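PDB 6PWI: putative hyaluronoglucosaminidase from Clostridium perfringens, which probably hydrolyses terminal N-acetylhexosamine residues from glycans as a family 84 glycoside hydrolase, this chain including its catalytic barrel domain. Local coordinates for residues A[192-204]-A[236-249]. Sequence-based numbering, arbitrary orientation.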
loop_
_atom_site.group_PDB
_atom_site.type_symbol
_atom_site.label_atom_id
_atom_site.label_comp_id
_atom_site.label_asym_id
_atom_site.label_seq_id
_atom_site.Cartn_x
_atom_site.Cartn_y
_atom_site.Cartn_z
ATOM N N SER A 192 7.812 6.008 -12.572
ATOM C CA SER A 192 8.791 5.389 -13.448
ATOM C C SER A 192 8.651 3.864 -13.381
ATOM O O SER A 192 8.122 3.314 -12.414
ATOM C CB SER A 192 10.167 5.827 -13.064
ATOM O OG SER A 192 10.544 5.195 -11.852
ATOM N N ASN A 193 9.143 3.180 -14.418
ATOM C CA ASN A 193 9.148 1.727 -14.441
ATOM C C ASN A 193 9.976 1.175 -13.279
ATOM O O ASN A 193 9.578 0.198 -12.656
ATOM C CB ASN A 193 9.567 1.179 -15.808
ATOM C CG ASN A 193 8.570 1.501 -16.901
ATOM O OD1 ASN A 193 7.418 1.829 -16.625
ATOM N ND2 ASN A 193 9.001 1.408 -18.149
ATOM N N GLU A 194 11.116 1.806 -12.980
ATOM C CA GLU A 194 11.925 1.429 -11.831
ATOM C C GLU A 194 11.049 1.363 -10.573
ATOM O O GLU A 194 11.129 0.389 -9.818
ATOM C CB GLU A 194 13.097 2.406 -11.676
ATOM C CG GLU A 194 14.216 1.915 -10.761
ATOM C CD GLU A 194 15.437 2.827 -10.629
ATOM O OE1 GLU A 194 15.379 3.983 -11.112
ATOM O OE2 GLU A 194 16.457 2.381 -10.041
ATOM N N ASN A 195 10.210 2.395 -10.364
ATOM C CA ASN A 195 9.423 2.546 -9.146
ATOM C C ASN A 195 8.241 1.578 -9.127
ATOM O O ASN A 195 7.904 1.050 -8.067
ATOM C CB ASN A 195 8.966 3.988 -8.902
ATOM C CG ASN A 195 9.962 4.824 -8.119
ATOM O OD1 ASN A 195 10.537 4.368 -7.127
ATOM N ND2 ASN A 195 10.162 6.061 -8.549
ATOM N N ARG A 196 7.607 1.353 -10.288
ATOM C CA ARG A 196 6.520 0.391 -10.364
ATOM C C ARG A 196 7.011 -0.991 -9.936
ATOM O O ARG A 196 6.319 -1.694 -9.203
ATOM C CB ARG A 196 5.901 0.354 -11.760
ATOM C CG ARG A 196 4.979 1.525 -12.051
ATOM C CD ARG A 196 4.905 1.751 -13.547
ATOM N NE ARG A 196 3.924 2.752 -13.929
ATOM C CZ ARG A 196 3.941 3.394 -15.087
ATOM N NH1 ARG A 196 4.895 3.137 -15.965
ATOM N NH2 ARG A 196 3.012 4.288 -15.366
ATOM N N LYS A 197 8.210 -1.368 -10.390
ATOM C CA LYS A 197 8.778 -2.661 -10.048
ATOM C C LYS A 197 9.065 -2.716 -8.550
ATOM O O LYS A 197 8.850 -3.745 -7.918
ATOM C CB LYS A 197 10.040 -2.927 -10.873
ATOM C CG LYS A 197 9.778 -3.167 -12.349
ATOM C CD LYS A 197 11.032 -3.353 -13.152
ATOM C CE LYS A 197 10.785 -3.157 -14.633
ATOM N NZ LYS A 197 12.065 -3.055 -15.370
ATOM N N ASP A 198 9.533 -1.591 -7.996
ATOM C CA ASP A 198 9.950 -1.522 -6.608
ATOM C C ASP A 198 8.745 -1.627 -5.678
ATOM O O ASP A 198 8.865 -2.213 -4.604
ATOM C CB ASP A 198 10.745 -0.248 -6.321
ATOM C CG ASP A 198 11.643 -0.375 -5.103
ATOM O OD1 ASP A 198 12.390 -1.370 -5.034
ATOM O OD2 ASP A 198 11.586 0.520 -4.232
ATOM N N LEU A 199 7.604 -1.043 -6.083
ATOM C CA LEU A 199 6.386 -1.113 -5.288
ATOM C C LEU A 199 5.837 -2.535 -5.325
ATOM O O LEU A 199 5.411 -3.060 -4.298
ATOM C CB LEU A 199 5.344 -0.099 -5.777
ATOM C CG LEU A 199 5.639 1.378 -5.493
ATOM C CD1 LEU A 199 4.421 2.234 -5.802
ATOM C CD2 LEU A 199 6.072 1.605 -4.057
ATOM N N MET A 200 5.880 -3.160 -6.507
ATOM C CA MET A 200 5.452 -4.544 -6.628
ATOM C C MET A 200 6.309 -5.416 -5.712
ATOM O O MET A 200 5.793 -6.292 -5.026
ATOM C CB MET A 200 5.529 -5.045 -8.071
ATOM C CG MET A 200 4.319 -4.655 -8.888
ATOM S SD MET A 200 4.347 -5.327 -10.574
ATOM C CE MET A 200 5.680 -4.365 -11.289
ATOM N N LYS A 201 7.612 -5.133 -5.674
ATOM C CA LYS A 201 8.541 -5.878 -4.842
ATOM C C LYS A 201 8.189 -5.665 -3.369
ATOM O O LYS A 201 8.307 -6.585 -2.563
ATOM C CB LYS A 201 9.972 -5.479 -5.208
ATOM C CG LYS A 201 11.081 -6.260 -4.520
ATOM C CD LYS A 201 12.446 -6.019 -5.150
ATOM C CE LYS A 201 13.600 -6.547 -4.317
ATOM N NZ LYS A 201 13.609 -5.957 -2.957
ATOM N N PHE A 202 7.722 -4.454 -3.034
ATOM C CA PHE A 202 7.400 -4.119 -1.658
ATOM C C PHE A 202 6.101 -4.802 -1.241
ATOM O O PHE A 202 6.068 -5.491 -0.224
ATOM C CB PHE A 202 7.377 -2.603 -1.451
ATOM C CG PHE A 202 7.173 -2.173 -0.019
ATOM C CD1 PHE A 202 5.911 -1.830 0.449
ATOM C CD2 PHE A 202 8.239 -2.123 0.867
ATOM C CE1 PHE A 202 5.726 -1.437 1.767
ATOM C CE2 PHE A 202 8.049 -1.735 2.185
ATOM C CZ PHE A 202 6.795 -1.384 2.635
ATOM N N GLY A 203 5.041 -4.609 -2.039
ATOM C CA GLY A 203 3.751 -5.237 -1.797
ATOM C C GLY A 203 3.871 -6.750 -1.625
ATOM O O GLY A 203 3.153 -7.348 -0.821
ATOM N N GLY A 204 4.804 -7.357 -2.371
ATOM C CA GLY A 204 4.987 -8.797 -2.388
ATOM C C GLY A 204 5.551 -9.316 -1.069
ATOM O O GLY A 204 5.296 -10.461 -0.691
ATOM N N GLU A 236 8.499 -3.087 -22.302
ATOM C CA GLU A 236 8.613 -2.454 -20.999
ATOM C C GLU A 236 7.557 -3.035 -20.067
ATOM O O GLU A 236 7.851 -3.310 -18.908
ATOM C CB GLU A 236 8.446 -0.940 -21.100
ATOM C CG GLU A 236 9.667 -0.229 -21.652
ATOM C CD GLU A 236 9.425 1.228 -22.015
ATOM O OE1 GLU A 236 8.458 1.837 -21.484
ATOM O OE2 GLU A 236 10.204 1.756 -22.831
ATOM N N ILE A 237 6.341 -3.223 -20.595
ATOM C CA ILE A 237 5.247 -3.823 -19.850
ATOM C C ILE A 237 5.650 -5.233 -19.422
ATOM O O ILE A 237 5.466 -5.601 -18.260
ATOM C CB ILE A 237 3.921 -3.781 -20.643
ATOM C CG1 ILE A 237 3.351 -2.359 -20.711
ATOM C CG2 ILE A 237 2.905 -4.765 -20.074
ATOM C CD1 ILE A 237 2.177 -2.198 -21.654
ATOM N N LYS A 238 6.233 -6.006 -20.350
ATOM C CA LYS A 238 6.585 -7.388 -20.056
ATOM C C LYS A 238 7.598 -7.468 -18.909
ATOM O O LYS A 238 7.553 -8.405 -18.116
ATOM C CB LYS A 238 7.019 -8.156 -21.307
ATOM C CG LYS A 238 7.845 -9.406 -21.035
ATOM C CD LYS A 238 7.725 -10.454 -22.116
ATOM C CE LYS A 238 8.869 -11.446 -22.123
ATOM N NZ LYS A 238 9.366 -11.741 -20.758
ATOM N N GLU A 239 8.503 -6.489 -18.811
ATOM C CA GLU A 239 9.450 -6.477 -17.705
ATOM C C GLU A 239 8.714 -6.288 -16.377
ATOM O O GLU A 239 9.066 -6.913 -15.382
ATOM C CB GLU A 239 10.514 -5.396 -17.895
ATOM C CG GLU A 239 11.694 -5.840 -18.736
ATOM C CD GLU A 239 12.767 -4.779 -18.915
ATOM O OE1 GLU A 239 12.590 -3.661 -18.392
ATOM O OE2 GLU A 239 13.784 -5.074 -19.578
ATOM N N MET A 240 7.681 -5.435 -16.374
ATOM C CA MET A 240 6.915 -5.174 -15.167
ATOM C C MET A 240 6.064 -6.388 -14.804
ATOM O O MET A 240 5.950 -6.729 -13.629
ATOM C CB MET A 240 6.036 -3.930 -15.310
ATOM C CG MET A 240 6.854 -2.662 -15.307
ATOM S SD MET A 240 5.850 -1.167 -15.352
ATOM C CE MET A 240 5.520 -0.995 -17.106
ATOM N N VAL A 241 5.498 -7.043 -15.824
ATOM C CA VAL A 241 4.664 -8.215 -15.628
ATOM C C VAL A 241 5.499 -9.342 -15.013
ATOM O O VAL A 241 5.022 -10.083 -14.152
ATOM C CB VAL A 241 3.981 -8.632 -16.946
ATOM C CG1 VAL A 241 3.347 -10.009 -16.854
ATOM C CG2 VAL A 241 2.962 -7.599 -17.401
ATOM N N ASP A 242 6.760 -9.449 -15.438
ATOM C CA ASP A 242 7.651 -10.471 -14.917
ATOM C C ASP A 242 7.923 -10.220 -13.434
ATOM O O ASP A 242 7.963 -11.172 -12.652
ATOM C CB ASP A 242 8.942 -10.567 -15.736
ATOM C CG ASP A 242 8.805 -11.219 -17.109
ATOM O OD1 ASP A 242 7.731 -11.827 -17.402
ATOM O OD2 ASP A 242 9.782 -11.123 -17.890
ATOM N N VAL A 243 8.109 -8.944 -13.050
ATOM C CA VAL A 243 8.305 -8.614 -11.644
ATOM C C VAL A 243 7.051 -9.014 -10.867
ATOM O O VAL A 243 7.146 -9.593 -9.783
ATOM C CB VAL A 243 8.700 -7.143 -11.398
ATOM C CG1 VAL A 243 8.690 -6.814 -9.914
ATOM C CG2 VAL A 243 10.065 -6.815 -11.982
ATOM N N GLY A 244 5.884 -8.731 -11.463
ATOM C CA GLY A 244 4.602 -9.156 -10.926
ATOM C C GLY A 244 4.535 -10.667 -10.691
ATOM O O GLY A 244 4.012 -11.107 -9.667
ATOM N N ILE A 245 5.056 -11.451 -11.646
ATOM C CA ILE A 245 5.019 -12.901 -11.535
ATOM C C ILE A 245 5.952 -13.359 -10.414
ATOM O O ILE A 245 5.603 -14.260 -9.660
ATOM C CB ILE A 245 5.318 -13.591 -12.884
ATOM C CG1 ILE A 245 4.147 -13.429 -13.861
ATOM C CG2 ILE A 245 5.694 -15.061 -12.683
ATOM C CD1 ILE A 245 4.537 -13.530 -15.316
ATOM N N ALA A 246 7.122 -12.725 -10.300
ATOM C CA ALA A 246 8.129 -13.131 -9.327
ATOM C C ALA A 246 7.686 -12.803 -7.898
ATOM O O ALA A 246 8.033 -13.523 -6.966
ATOM C CB ALA A 246 9.452 -12.481 -9.652
ATOM N N THR A 247 6.928 -11.708 -7.736
ATOM C CA THR A 247 6.572 -11.185 -6.423
ATOM C C THR A 247 5.145 -11.587 -6.060
ATOM O O THR A 247 4.761 -11.532 -4.892
ATOM C CB THR A 247 6.654 -9.654 -6.396
ATOM O OG1 THR A 247 5.711 -9.158 -7.351
ATOM C CG2 THR A 247 8.048 -9.121 -6.654
ATOM N N LYS A 248 4.371 -11.956 -7.093
ATOM C CA LYS A 248 2.983 -12.400 -7.014
ATOM C C LYS A 248 2.058 -11.232 -6.683
ATOM O O LYS A 248 0.865 -11.416 -6.457
ATOM C CB LYS A 248 2.794 -13.662 -6.161
ATOM C CG LYS A 248 2.861 -14.955 -6.956
ATOM C CD LYS A 248 2.657 -16.210 -6.135
ATOM C CE LYS A 248 3.072 -17.463 -6.878
ATOM N NZ LYS A 248 2.380 -17.588 -8.185
ATOM N N ASN A 249 2.639 -10.032 -6.684
ATOM C CA ASN A 249 1.905 -8.783 -6.724
ATOM C C ASN A 249 1.586 -8.506 -8.197
ATOM O O ASN A 249 2.271 -7.720 -8.846
ATOM C CB ASN A 249 2.747 -7.696 -6.042
ATOM C CG ASN A 249 2.012 -6.421 -5.672
ATOM O OD1 ASN A 249 2.282 -5.847 -4.623
ATOM N ND2 ASN A 249 1.108 -5.941 -6.515
#
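Met200 and Met240 interlock at the centre of this helix pair, each a knob in a hole of the other helix. Met200 enters among Met240, Val243, Gly244 and Thr247, its bent end (chi3 -70°) placing CE 4.1 Å from Met240 CB. The sulfur lies over the backbone at Gly244, with Met200 SD 3.8 Å from Gly244 N. Met240 fills the reciprocal hole of Asn193, Arg196, Lys197 and Met200; its SD lies 3.6 Å from Arg196 CD. Unbranched and flexible, methionine suits both places. Val243 offers both methyls: CG1 faces Met200 CB, and CG2 packs 3.7 Å from Lys197 CG, where the lysine chain crosses it at about a right angle. Lys197 runs on, extended, over Met240 CG to the solvent-exposed Glu239, where NZ forms a salt bridge with Glu239 OE1 (3.1 Å), approaching from above the carboxylate plane.

Helices 193-204 and 231-247 follow strands 179-184 and 210-213 of the parallel eight-stranded (beta/alpha)8 barrel. As neighbours on its outer wall they run almost parallel, 10° apart, with axes 9.1 Å from each other.

Asn193 works in both directions: ND2 makes a weak bond to Glu236 OE1, while OD1 accepts from Arg196 NH1 (2.9 Å) in the guanidinium plane. Arg196 is held further by a salt bridge from NE to Glu184. At the other end, the Asn249 side chain lies against the backbone of Gly203, where no side chain stands between the two. Thr247 OG1 donates to Val243 O and accepts from Asn249 N, an ST turn that ends at Asn249, directly before strand 250-255.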